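Local atomic coordinates of flavin prenyltransferase UbiX (Aquifex aeolicus, PDB entry 2EJB), a protein that probably makes prenylated FMN, the cofactor of UbiD decarboxylases, by joining a dimethylallyl group from dimethylallyl phosphate to the flavin without a metal. Residues 2-16 against 82-94. Residues are numbered along the deposited sequence; the frame is centred on the assembly and turned at random.
Sequences QKIALCITGASGVIY and YRGVYVVPCSTNT
Two neighbouring parallel strands at the middle of a Rossmann-like flavoprotein sheet, 3-8 and 82-90, pair over Ala5 to Cys7 and Val85 to Val87 and lead to the loops of the predicted FMN site. Backbone bonds alternate between them: Arg83 N gives to Lys3 O, Ala5 N to Gly84 O, Tyr86 N to Ala5 O (2.7 Å), and Cys7 N to Tyr86 O. Ala5 CB packs on Val85 CG2 (3.7 Å) on the side covered by helix 106-117, whereas Leu6 CD1 presses on Tyr86 CB (3.6 Å) on the side of helix 14-26. Near the start of the strands Lys3 CB sits over one face of the Tyr82 ring, 3.8 Å from its centroid, a CH-pi contact, while the phenol OH bonds Asp32 on strand 30-35. With an alanine here, Lys3 CB would probably lose the ring face it rests on and Asp32 its phenol partner. At the other end, past the cis peptide before Pro89, a chi1 of 64° tucks Thr9 OG1 back over its own main chain, where it accepts from Ser91 N (2.9 Å); Thr9 N gives to Pro89 O at 3.2 Å. Pro89 CD packs on Ile8 CG2 (3.7 Å) and against Val14 CA, while its CG lies near Val14 CG1. Ser91 OG in turn caps helix 92-100, accepting from Thr94 N at 3.1 Å (163° at the hydrogen). The loop 9-13 and the turn at Ser91 are thereby tied together where strands give way to helices, the usual place for the cofactor site in a Rossmann-like flavoprotein.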
ATOM      1  N   GLN A   2       7.377  26.223 -12.688  1.00 70.54           N
ATOM      2  CA  GLN A   2       6.455  26.327 -11.565  1.00 65.51           C
ATOM      3  C   GLN A   2       7.072  25.884 -10.240  1.00 61.63           C
ATOM      4  O   GLN A   2       8.175  25.328 -10.195  1.00 57.45           O
ATOM      5  CB  GLN A   2       5.165  25.537 -11.836  1.00 68.52           C
ATOM      6  CG  GLN A   2       5.159  24.708 -13.116  1.00 76.18           C
ATOM      7  CD  GLN A   2       3.767  24.251 -13.522  1.00 79.81           C
ATOM      8  OE1 GLN A   2       2.991  23.780 -12.695  1.00 84.62           O
ATOM      9  NE2 GLN A   2       3.445  24.398 -14.803  1.00 82.65           N
ATOM     10  N   LYS A   3       6.353  26.156  -9.158  1.00 56.54           N
ATOM     11  CA  LYS A   3       6.804  25.803  -7.822  1.00 48.15           C
ATOM     12  C   LYS A   3       6.139  24.527  -7.330  1.00 45.76           C
ATOM     13  O   LYS A   3       4.975  24.259  -7.623  1.00 44.03           O
ATOM     14  CB  LYS A   3       6.494  26.943  -6.852  1.00 52.00           C
ATOM     15  CG  LYS A   3       7.231  28.234  -7.152  1.00 50.78           C
ATOM     16  CD  LYS A   3       6.796  29.330  -6.205  1.00 56.00           C
ATOM     17  CE  LYS A   3       7.768  30.494  -6.217  1.00 59.83           C
ATOM     18  NZ  LYS A   3       7.857  31.147  -7.552  1.00 66.24           N
ATOM     19  N   ILE A   4       6.894  23.745  -6.575  1.00 45.35           N
ATOM     20  CA  ILE A   4       6.395  22.502  -6.008  1.00 46.78           C
ATOM     21  C   ILE A   4       6.813  22.473  -4.547  1.00 41.84           C
ATOM     22  O   ILE A   4       7.908  22.915  -4.195  1.00 40.69           O
ATOM     23  CB  ILE A   4       6.995  21.262  -6.719  1.00 51.31           C
ATOM     24  CG1 ILE A   4       6.421  21.132  -8.132  1.00 52.83           C
ATOM     25  CG2 ILE A   4       6.694  20.005  -5.918  1.00 55.03           C
ATOM     26  CD1 ILE A   4       4.939  20.821  -8.173  1.00 57.41           C
ATOM     27  N   ALA A   5       5.927  21.972  -3.697  1.00 36.95           N
ATOM     28  CA  ALA A   5       6.211  21.868  -2.277  1.00 38.40           C
ATOM     29  C   ALA A   5       6.376  20.387  -1.958  1.00 34.14           C
ATOM     30  O   ALA A   5       5.540  19.571  -2.339  1.00 39.07           O
ATOM     31  CB  ALA A   5       5.067  22.462  -1.467  1.00 43.85           C
ATOM     32  N   LEU A   6       7.462  20.045  -1.273  1.00 35.87           N
ATOM     33  CA  LEU A   6       7.737  18.660  -0.914  1.00 36.35           C
ATOM     34  C   LEU A   6       8.095  18.545   0.557  1.00 39.24           C
ATOM     35  O   LEU A   6       9.033  19.190   1.040  1.00 38.21           O
ATOM     36  CB  LEU A   6       8.887  18.102  -1.766  1.00 41.04           C
ATOM     37  CG  LEU A   6       9.405  16.688  -1.450  1.00 38.33           C
ATOM     38  CD1 LEU A   6       8.273  15.660  -1.532  1.00 36.89           C
ATOM     39  CD2 LEU A   6      10.500  16.330  -2.437  1.00 39.17           C
ATOM     40  N   CYS A   7       7.329  17.724   1.264  1.00 36.09           N
ATOM     41  CA  CYS A   7       7.546  17.489   2.684  1.00 37.23           C
ATOM     42  C   CYS A   7       7.905  16.023   2.868  1.00 37.25           C
ATOM     43  O   CYS A   7       7.231  15.140   2.330  1.00 35.63           O
ATOM     44  CB  CYS A   7       6.279  17.800   3.479  1.00 34.40           C
ATOM     45  SG  CYS A   7       5.639  19.483   3.265  1.00 39.09           S
ATOM     46  N   ILE A   8       8.965  15.767   3.627  1.00 39.71           N
ATOM     47  CA  ILE A   8       9.403  14.400   3.884  1.00 38.53           C
ATOM     48  C   ILE A   8       9.289  14.132   5.377  1.00 39.23           C
ATOM     49  O   ILE A   8       9.978  14.754   6.186  1.00 35.23           O
ATOM     50  CB  ILE A   8      10.855  14.202   3.403  1.00 42.67           C
ATOM     51  CG1 ILE A   8      10.964  14.663   1.947  1.00 32.38           C
ATOM     52  CG2 ILE A   8      11.260  12.735   3.525  1.00 33.81           C
ATOM     53  CD1 ILE A   8      12.339  14.479   1.330  1.00 46.19           C
ATOM     54  N   THR A   9       8.399  13.212   5.739  1.00 37.43           N
ATOM     55  CA  THR A   9       8.176  12.879   7.139  1.00 34.80           C
ATOM     56  C   THR A   9       8.924  11.631   7.578  1.00 45.28           C
ATOM     57  O   THR A   9       9.493  10.909   6.757  1.00 42.60           O
ATOM     58  CB  THR A   9       6.679  12.676   7.431  1.00 38.00           C
ATOM     59  OG1 THR A   9       6.189  11.549   6.689  1.00 32.63           O
ATOM     60  CG2 THR A   9       5.898  13.917   7.036  1.00 32.42           C
ATOM     61  N   GLY A  10       8.911  11.388   8.886  1.00 49.94           N
ATOM     62  CA  GLY A  10       9.593  10.237   9.446  1.00 50.12           C
ATOM     63  C   GLY A  10       8.788   8.956   9.360  1.00 55.22           C
ATOM     64  O   GLY A  10       8.008   8.628  10.259  1.00 55.01           O
ATOM     65  N   ALA A  11       8.983   8.234   8.263  1.00 52.40           N
ATOM     66  CA  ALA A  11       8.299   6.971   8.025  1.00 49.69           C
ATOM     67  C   ALA A  11       9.213   6.116   7.158  1.00 47.23           C
ATOM     68  O   ALA A  11       9.999   6.647   6.373  1.00 46.64           O
ATOM     69  CB  ALA A  11       6.969   7.215   7.313  1.00 47.59           C
ATOM     70  N   SER A  12       9.118   4.798   7.304  1.00 45.52           N
ATOM     71  CA  SER A  12       9.952   3.896   6.517  1.00 45.90           C
ATOM     72  C   SER A  12       9.619   4.110   5.048  1.00 44.07           C
ATOM     73  O   SER A  12       8.457   4.019   4.645  1.00 47.78           O
ATOM     74  CB  SER A  12       9.684   2.439   6.904  1.00 41.33           C
ATOM     75  OG  SER A  12      10.501   1.553   6.159  1.00 48.94           O
ATOM     76  N   GLY A  13      10.641   4.409   4.258  1.00 44.28           N
ATOM     77  CA  GLY A  13      10.435   4.641   2.842  1.00 42.96           C
ATOM     78  C   GLY A  13      10.785   6.070   2.484  1.00 39.85           C
ATOM     79  O   GLY A  13      10.331   6.594   1.463  1.00 41.62           O
ATOM     80  N   VAL A  14      11.589   6.710   3.327  1.00 36.22           N
ATOM     81  CA  VAL A  14      11.995   8.084   3.071  1.00 43.67           C
ATOM     82  C   VAL A  14      12.694   8.175   1.721  1.00 42.00           C
ATOM     83  O   VAL A  14      12.805   9.255   1.142  1.00 41.66           O
ATOM     84  CB  VAL A  14      12.949   8.617   4.168  1.00 49.63           C
ATOM     85  CG1 VAL A  14      12.158   9.005   5.404  1.00 53.80           C
ATOM     86  CG2 VAL A  14      13.977   7.559   4.524  1.00 59.88           C
ATOM     87  N   ILE A  15      13.151   7.030   1.220  1.00 41.34           N
ATOM     88  CA  ILE A  15      13.843   6.969  -0.064  1.00 39.55           C
ATOM     89  C   ILE A  15      12.941   7.446  -1.206  1.00 39.54           C
ATOM     90  O   ILE A  15      13.412   8.080  -2.150  1.00 42.56           O
ATOM     91  CB  ILE A  15      14.335   5.531  -0.364  1.00 43.34           C
ATOM     92  CG1 ILE A  15      15.192   5.523  -1.633  1.00 45.20           C
ATOM     93  CG2 ILE A  15      13.151   4.586  -0.507  1.00 43.26           C
ATOM     94  CD1 ILE A  15      16.517   6.243  -1.479  1.00 45.14           C
ATOM     95  N   TYR A  16      11.648   7.139  -1.118  1.00 36.81           N
ATOM     96  CA  TYR A  16      10.691   7.562  -2.139  1.00 38.63           C
ATOM     97  C   TYR A  16      10.723   9.083  -2.270  1.00 35.03           C
ATOM     98  O   TYR A  16      10.667   9.625  -3.375  1.00 36.96           O
ATOM     99  CB  TYR A  16       9.270   7.124  -1.762  1.00 34.73           C
ATOM    100  CG  TYR A  16       9.020   5.634  -1.882  1.00 36.87           C
ATOM    101  CD1 TYR A  16       9.040   5.003  -3.126  1.00 41.90           C
ATOM    102  CD2 TYR A  16       8.747   4.860  -0.757  1.00 39.15           C
ATOM    103  CE1 TYR A  16       8.794   3.641  -3.248  1.00 42.05           C
ATOM    104  CE2 TYR A  16       8.499   3.490  -0.865  1.00 38.52           C
ATOM    105  CZ  TYR A  16       8.525   2.890  -2.113  1.00 38.68           C
ATOM    106  OH  TYR A  16       8.290   1.542  -2.226  1.00 37.41           O
ATOM    107  N   TYR A  82       1.434  27.412  -6.196  1.00 45.67           N
ATOM    108  CA  TYR A  82       2.172  26.167  -6.399  1.00 43.36           C
ATOM    109  C   TYR A  82       1.355  25.177  -7.218  1.00 39.74           C
ATOM    110  O   TYR A  82       0.129  25.204  -7.200  1.00 41.70           O
ATOM    111  CB  TYR A  82       2.519  25.534  -5.052  1.00 42.27           C
ATOM    112  CG  TYR A  82       3.597  26.266  -4.285  1.00 38.61           C
ATOM    113  CD1 TYR A  82       4.827  25.661  -4.035  1.00 39.64           C
ATOM    114  CD2 TYR A  82       3.392  27.562  -3.817  1.00 41.63           C
ATOM    115  CE1 TYR A  82       5.829  26.326  -3.339  1.00 38.58           C
ATOM    116  CE2 TYR A  82       4.395  28.242  -3.115  1.00 44.03           C
ATOM    117  CZ  TYR A  82       5.608  27.613  -2.885  1.00 36.81           C
ATOM    118  OH  TYR A  82       6.610  28.260  -2.208  1.00 45.61           O
ATOM    119  N   ARG A  83       2.042  24.296  -7.933  1.00 38.12           N
ATOM    120  CA  ARG A  83       1.363  23.302  -8.745  1.00 38.73           C
ATOM    121  C   ARG A  83       0.817  22.182  -7.863  1.00 34.86           C
ATOM    122  O   ARG A  83      -0.120  21.484  -8.240  1.00 37.41           O
ATOM    123  CB  ARG A  83       2.324  22.724  -9.781  1.00 48.33           C
ATOM    124  CG  ARG A  83       1.678  21.708 -10.706  1.00 46.04           C
ATOM    125  CD  ARG A  83       2.627  21.269 -11.793  1.00 49.57           C
ATOM    126  NE  ARG A  83       1.992  20.330 -12.708  1.00 51.25           N
ATOM    127  CZ  ARG A  83       2.505  19.967 -13.878  1.00 56.95           C
ATOM    128  NH1 ARG A  83       3.665  20.467 -14.285  1.00 55.75           N
ATOM    129  NH2 ARG A  83       1.866  19.089 -14.634  1.00 53.50           N
ATOM    130  N   GLY A  84       1.409  22.013  -6.686  1.00 41.22           N
ATOM    131  CA  GLY A  84       0.949  20.973  -5.784  1.00 35.36           C
ATOM    132  C   GLY A  84       1.845  20.775  -4.577  1.00 39.99           C
ATOM    133  O   GLY A  84       2.957  21.310  -4.503  1.00 39.77           O
ATOM    134  N   VAL A  85       1.354  20.006  -3.617  1.00 37.53           N
ATOM    135  CA  VAL A  85       2.115  19.727  -2.413  1.00 35.31           C
ATOM    136  C   VAL A  85       2.244  18.235  -2.202  1.00 33.20           C
ATOM    137  O   VAL A  85       1.240  17.519  -2.156  1.00 35.28           O
ATOM    138  CB  VAL A  85       1.448  20.323  -1.165  1.00 35.77           C
ATOM    139  CG1 VAL A  85       2.181  19.853   0.090  1.00 34.91           C
ATOM    140  CG2 VAL A  85       1.466  21.838  -1.246  1.00 39.76           C
ATOM    141  N   TYR A  86       3.483  17.774  -2.076  1.00 27.04           N
ATOM    142  CA  TYR A  86       3.769  16.364  -1.835  1.00 33.80           C
ATOM    143  C   TYR A  86       4.206  16.160  -0.395  1.00 33.16           C
ATOM    144  O   TYR A  86       4.937  16.980   0.165  1.00 29.93           O
ATOM    145  CB  TYR A  86       4.905  15.856  -2.731  1.00 28.47           C
ATOM    146  CG  TYR A  86       4.544  15.652  -4.184  1.00 38.43           C
ATOM    147  CD1 TYR A  86       5.106  16.455  -5.179  1.00 34.59           C
ATOM    148  CD2 TYR A  86       3.666  14.641  -4.570  1.00 32.40           C
ATOM    149  CE1 TYR A  86       4.800  16.254  -6.523  1.00 35.36           C
ATOM    150  CE2 TYR A  86       3.356  14.433  -5.910  1.00 35.95           C
ATOM    151  CZ  TYR A  86       3.928  15.242  -6.880  1.00 34.21           C
ATOM    152  OH  TYR A  86       3.633  15.040  -8.207  1.00 29.45           O
ATOM    153  N   VAL A  87       3.744  15.065   0.194  1.00 32.22           N
ATOM    154  CA  VAL A  87       4.118  14.676   1.547  1.00 32.23           C
ATOM    155  C   VAL A  87       4.533  13.228   1.312  1.00 36.27           C
ATOM    156  O   VAL A  87       3.730  12.295   1.428  1.00 31.37           O
ATOM    157  CB  VAL A  87       2.926  14.748   2.531  1.00 38.07           C
ATOM    158  CG1 VAL A  87       3.358  14.263   3.904  1.00 30.61           C
ATOM    159  CG2 VAL A  87       2.422  16.186   2.630  1.00 35.60           C
ATOM    160  N   VAL A  88       5.803  13.071   0.946  1.00 34.79           N
ATOM    161  CA  VAL A  88       6.383  11.780   0.605  1.00 35.43           C
ATOM    162  C   VAL A  88       7.703  11.495   1.324  1.00 40.26           C
ATOM    163  O   VAL A  88       8.711  12.160   1.077  1.00 33.30           O
ATOM    164  CB  VAL A  88       6.648  11.710  -0.921  1.00 32.31           C
ATOM    165  CG1 VAL A  88       7.241  10.359  -1.291  1.00 24.63           C
ATOM    166  CG2 VAL A  88       5.355  11.980  -1.693  1.00 30.99           C
ATOM    167  N   PRO A  89       7.704  10.522   2.245  1.00 39.23           N
ATOM    168  CA  PRO A  89       6.529   9.720   2.597  1.00 39.22           C
ATOM    169  C   PRO A  89       5.738  10.431   3.687  1.00 33.20           C
ATOM    170  O   PRO A  89       6.271  11.289   4.383  1.00 33.38           O
ATOM    171  CB  PRO A  89       7.140   8.418   3.095  1.00 36.98           C
ATOM    172  CG  PRO A  89       8.367   8.902   3.807  1.00 43.25           C
ATOM    173  CD  PRO A  89       8.925   9.950   2.845  1.00 42.78           C
ATOM    174  N   CYS A  90       4.470  10.064   3.829  1.00 32.95           N
ATOM    175  CA  CYS A  90       3.603  10.652   4.838  1.00 30.61           C
ATOM    176  C   CYS A  90       3.348   9.626   5.943  1.00 35.60           C
ATOM    177  O   CYS A  90       2.630   8.651   5.733  1.00 33.91           O
ATOM    178  CB  CYS A  90       2.273  11.070   4.204  1.00 29.30           C
ATOM    179  SG  CYS A  90       1.081  11.780   5.370  1.00 31.79           S
ATOM    180  N   SER A  91       3.936   9.855   7.117  1.00 33.49           N
ATOM    181  CA  SER A  91       3.777   8.953   8.254  1.00 35.30           C
ATOM    182  C   SER A  91       2.312   8.914   8.671  1.00 37.25           C
ATOM    183  O   SER A  91       1.547   9.823   8.342  1.00 35.29           O
ATOM    184  CB  SER A  91       4.635   9.425   9.437  1.00 35.25           C
ATOM    185  OG  SER A  91       4.181  10.672   9.943  1.00 30.91           O
ATOM    186  N   THR A  92       1.924   7.865   9.394  1.00 34.62           N
ATOM    187  CA  THR A  92       0.547   7.729   9.845  1.00 31.11           C
ATOM    188  C   THR A  92       0.189   8.884  10.763  1.00 27.25           C
ATOM    189  O   THR A  92      -0.960   9.334  10.796  1.00 25.29           O
ATOM    190  CB  THR A  92       0.313   6.383  10.586  1.00 31.69           C
ATOM    191  OG1 THR A  92       1.276   6.228  11.639  1.00 35.39           O
ATOM    192  CG2 THR A  92       0.436   5.221   9.610  1.00 36.03           C
ATOM    193  N   ASN A  93       1.186   9.376  11.495  1.00 25.01           N
ATOM    194  CA  ASN A  93       0.977  10.495  12.406  1.00 34.93           C
ATOM    195  C   ASN A  93       0.650  11.769  11.627  1.00 30.52           C
ATOM    196  O   ASN A  93      -0.302  12.480  11.953  1.00 38.33           O
ATOM    197  CB  ASN A  93       2.223  10.703  13.285  1.00 30.29           C
ATOM    198  CG  ASN A  93       2.157  11.984  14.105  1.00 34.13           C
ATOM    199  OD1 ASN A  93       2.819  12.970  13.789  1.00 41.65           O
ATOM    200  ND2 ASN A  93       1.353  11.976  15.155  1.00 29.73           N
ATOM    201  N   THR A  94       1.436  12.053  10.596  1.00 33.67           N
ATOM    202  CA  THR A  94       1.211  13.238   9.772  1.00 33.05           C
ATOM    203  C   THR A  94      -0.130  13.121   9.059  1.00 34.00           C
ATOM    204  O   THR A  94      -0.861  14.104   8.929  1.00 33.23           O
ATOM    205  CB  THR A  94       2.340  13.412   8.738  1.00 32.75           C
ATOM    206  OG1 THR A  94       3.525  13.831   9.417  1.00 38.94           O
ATOM    207  CG2 THR A  94       1.967  14.447   7.683  1.00 24.85           C
TER